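Uncharacterized protein (Bacteroides thetaiotaomicron VPI-5482, PDB 3KNY) is of unknown function but is probably a lipoprotein of a gut bacterium, belonging to the BT_3535-like family. Local coordinates at residues A[135-140]-A[199-204]. Numbering follows the deposited sequence.
Sequences HSLGPY and FKDGSR
Phe199 reaches from the end of strand 188-201 into the turn that joins strands 124-134 and 140-149, and there it meets His135 and Pro139. The contact packs one beta hairpin against another: a type I turn, His135 to Gly138, links the strands of a three-stranded antiparallel sheet, and a type II' turn, Asp201 to Arg204, links strands 188-201 and 204-217 of a mixed sheet. The Phe199 ring makes an edge-to-face, or T-shaped, pair with His135. Its CZ lies over the centre of the imidazole face, 3.7 Å from His135 CG, and the planes stand at 75°. One face of the same phenyl ring takes Pro139. Pro139 CG sits 3.6 Å from the ring centroid, almost on the ring normal, as a CH-pi contact. Phe199 CB already points at the 135-140 loop, and CG lies between the backbone N and the carbonyl carbon (chi1 65°). Replacing Phe199 with an alanine is likely to leave the His135 face and Pro139 CG without their aromatic partner and open a gap between the two hairpins. Val206 of strand 204-217 also touches both His135 and Phe199. Leu137 CD1 approaches the edge of the phenyl ring at CE1 and lies 3.5 Å from Asp201 OD2, an apolar methyl beside a carboxylate. The imidazole is also held from within its own turn. With CG anti to the backbone N (chi1 -168°), the His135 ring lies beside the carbonyl carbon, and its ND1 accepts a nearly straight, in-plane hydrogen bond of 2.9 Å from Leu137 N.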
loop_
_atom_site.group_PDB
_atom_site.type_symbol
_atom_site.label_atom_id
_atom_site.label_comp_id
_atom_site.label_asym_id
_atom_site.label_seq_id
_atom_site.Cartn_x
_atom_site.Cartn_y
_atom_site.Cartn_z
ATOM N N HIS A 135 2.207 -10.754 -9.794
ATOM C CA HIS A 135 2.882 -11.996 -10.120
ATOM C C HIS A 135 4.035 -11.656 -11.068
ATOM O O HIS A 135 3.952 -10.688 -11.845
ATOM C CB HIS A 135 1.918 -13.004 -10.759
ATOM C CG HIS A 135 2.480 -14.388 -10.859
ATOM N ND1 HIS A 135 3.393 -14.751 -11.827
ATOM C CD2 HIS A 135 2.257 -15.497 -10.119
ATOM C CE1 HIS A 135 3.727 -16.017 -11.665
ATOM N NE2 HIS A 135 3.052 -16.496 -10.633
ATOM N N SER A 136 5.100 -12.453 -11.008
ATOM C CA SER A 136 6.260 -12.220 -11.870
ATOM C C SER A 136 5.852 -12.216 -13.307
ATOM O O SER A 136 6.385 -11.443 -14.088
ATOM C CB SER A 136 7.355 -13.249 -11.655
ATOM O OG SER A 136 6.844 -14.554 -11.817
ATOM N N LEU A 137 4.887 -13.047 -13.664
ATOM C CA LEU A 137 4.411 -13.080 -15.052
ATOM C C LEU A 137 3.489 -11.909 -15.378
ATOM O O LEU A 137 3.069 -11.805 -16.495
ATOM C CB LEU A 137 3.715 -14.417 -15.371
ATOM C CG LEU A 137 4.628 -15.655 -15.357
ATOM C CD1 LEU A 137 3.821 -16.942 -15.358
ATOM C CD2 LEU A 137 5.560 -15.620 -16.549
ATOM N N GLY A 138 3.153 -11.041 -14.422
ATOM C CA GLY A 138 2.365 -9.826 -14.735
ATOM C C GLY A 138 1.022 -9.580 -14.044
ATOM O O GLY A 138 0.718 -8.449 -13.669
ATOM N N PRO A 139 0.183 -10.618 -13.916
ATOM C CA PRO A 139 -1.106 -10.437 -13.289
ATOM C C PRO A 139 -1.002 -9.892 -11.870
ATOM O O PRO A 139 -0.079 -10.227 -11.140
ATOM C CB PRO A 139 -1.672 -11.852 -13.301
ATOM C CG PRO A 139 -1.126 -12.417 -14.525
ATOM C CD PRO A 139 0.280 -11.949 -14.531
ATOM N N TYR A 140 -1.957 -9.053 -11.496
ATOM C CA TYR A 140 -1.884 -8.331 -10.238
ATOM C C TYR A 140 -3.232 -8.317 -9.508
ATOM O O TYR A 140 -4.268 -8.522 -10.118
ATOM C CB TYR A 140 -1.425 -6.883 -10.511
ATOM C CG TYR A 140 -2.330 -6.112 -11.448
ATOM C CD1 TYR A 140 -3.621 -5.733 -11.056
ATOM C CD2 TYR A 140 -1.915 -5.768 -12.739
ATOM C CE1 TYR A 140 -4.485 -5.033 -11.924
ATOM C CE2 TYR A 140 -2.780 -5.071 -13.620
ATOM C CZ TYR A 140 -4.052 -4.713 -13.192
ATOM O OH TYR A 140 -4.897 -4.024 -14.008
ATOM N N PHE A 199 -5.015 -17.526 -13.356
ATOM C CA PHE A 199 -4.777 -16.994 -14.698
ATOM C C PHE A 199 -4.114 -18.015 -15.599
ATOM O O PHE A 199 -3.550 -19.019 -15.154
ATOM C CB PHE A 199 -3.972 -15.683 -14.659
ATOM C CG PHE A 199 -2.558 -15.820 -14.126
ATOM C CD1 PHE A 199 -1.502 -16.068 -14.974
ATOM C CD2 PHE A 199 -2.284 -15.624 -12.797
ATOM C CE1 PHE A 199 -0.201 -16.171 -14.489
ATOM C CE2 PHE A 199 -0.980 -15.736 -12.308
ATOM C CZ PHE A 199 0.057 -16.001 -13.157
ATOM N N LYS A 200 -4.231 -17.759 -16.885
ATOM C CA LYS A 200 -3.580 -18.578 -17.896
ATOM C C LYS A 200 -2.177 -18.047 -18.164
ATOM O O LYS A 200 -1.983 -16.839 -18.316
ATOM C CB LYS A 200 -4.377 -18.543 -19.210
ATOM C CG LYS A 200 -5.784 -19.160 -19.147
ATOM C CD LYS A 200 -5.753 -20.694 -19.017
ATOM C CE LYS A 200 -5.521 -21.404 -20.364
ATOM N NZ LYS A 200 -5.132 -22.847 -20.181
ATOM N N ASP A 201 -1.211 -18.959 -18.182
ATOM C CA ASP A 201 0.128 -18.719 -18.715
ATOM C C ASP A 201 0.245 -19.581 -19.956
ATOM O O ASP A 201 0.960 -20.571 -19.953
ATOM C CB ASP A 201 1.177 -19.144 -17.697
ATOM C CG ASP A 201 2.595 -18.970 -18.198
ATOM O OD1 ASP A 201 2.824 -18.170 -19.139
ATOM O OD2 ASP A 201 3.477 -19.645 -17.628
ATOM N N GLY A 202 -0.473 -19.228 -21.014
ATOM C CA GLY A 202 -0.500 -20.074 -22.209
ATOM C C GLY A 202 -1.316 -21.301 -21.870
ATOM O O GLY A 202 -2.413 -21.175 -21.340
ATOM N N SER A 203 -0.783 -22.486 -22.139
ATOM C CA SER A 203 -1.483 -23.728 -21.813
ATOM C C SER A 203 -1.419 -24.136 -20.322
ATOM O O SER A 203 -1.937 -25.188 -19.964
ATOM C CB SER A 203 -0.918 -24.865 -22.649
ATOM O OG SER A 203 0.457 -25.053 -22.379
ATOM N N ARG A 204 -0.779 -23.333 -19.472
ATOM C CA ARG A 204 -0.647 -23.645 -18.046
ATOM C C ARG A 204 -1.591 -22.788 -17.226
ATOM O O ARG A 204 -1.566 -21.576 -17.364
ATOM C CB ARG A 204 0.776 -23.340 -17.575
ATOM C CG ARG A 204 1.799 -24.407 -17.912
ATOM C CD ARG A 204 3.208 -23.820 -18.061
ATOM N NE ARG A 204 3.502 -23.447 -19.461
#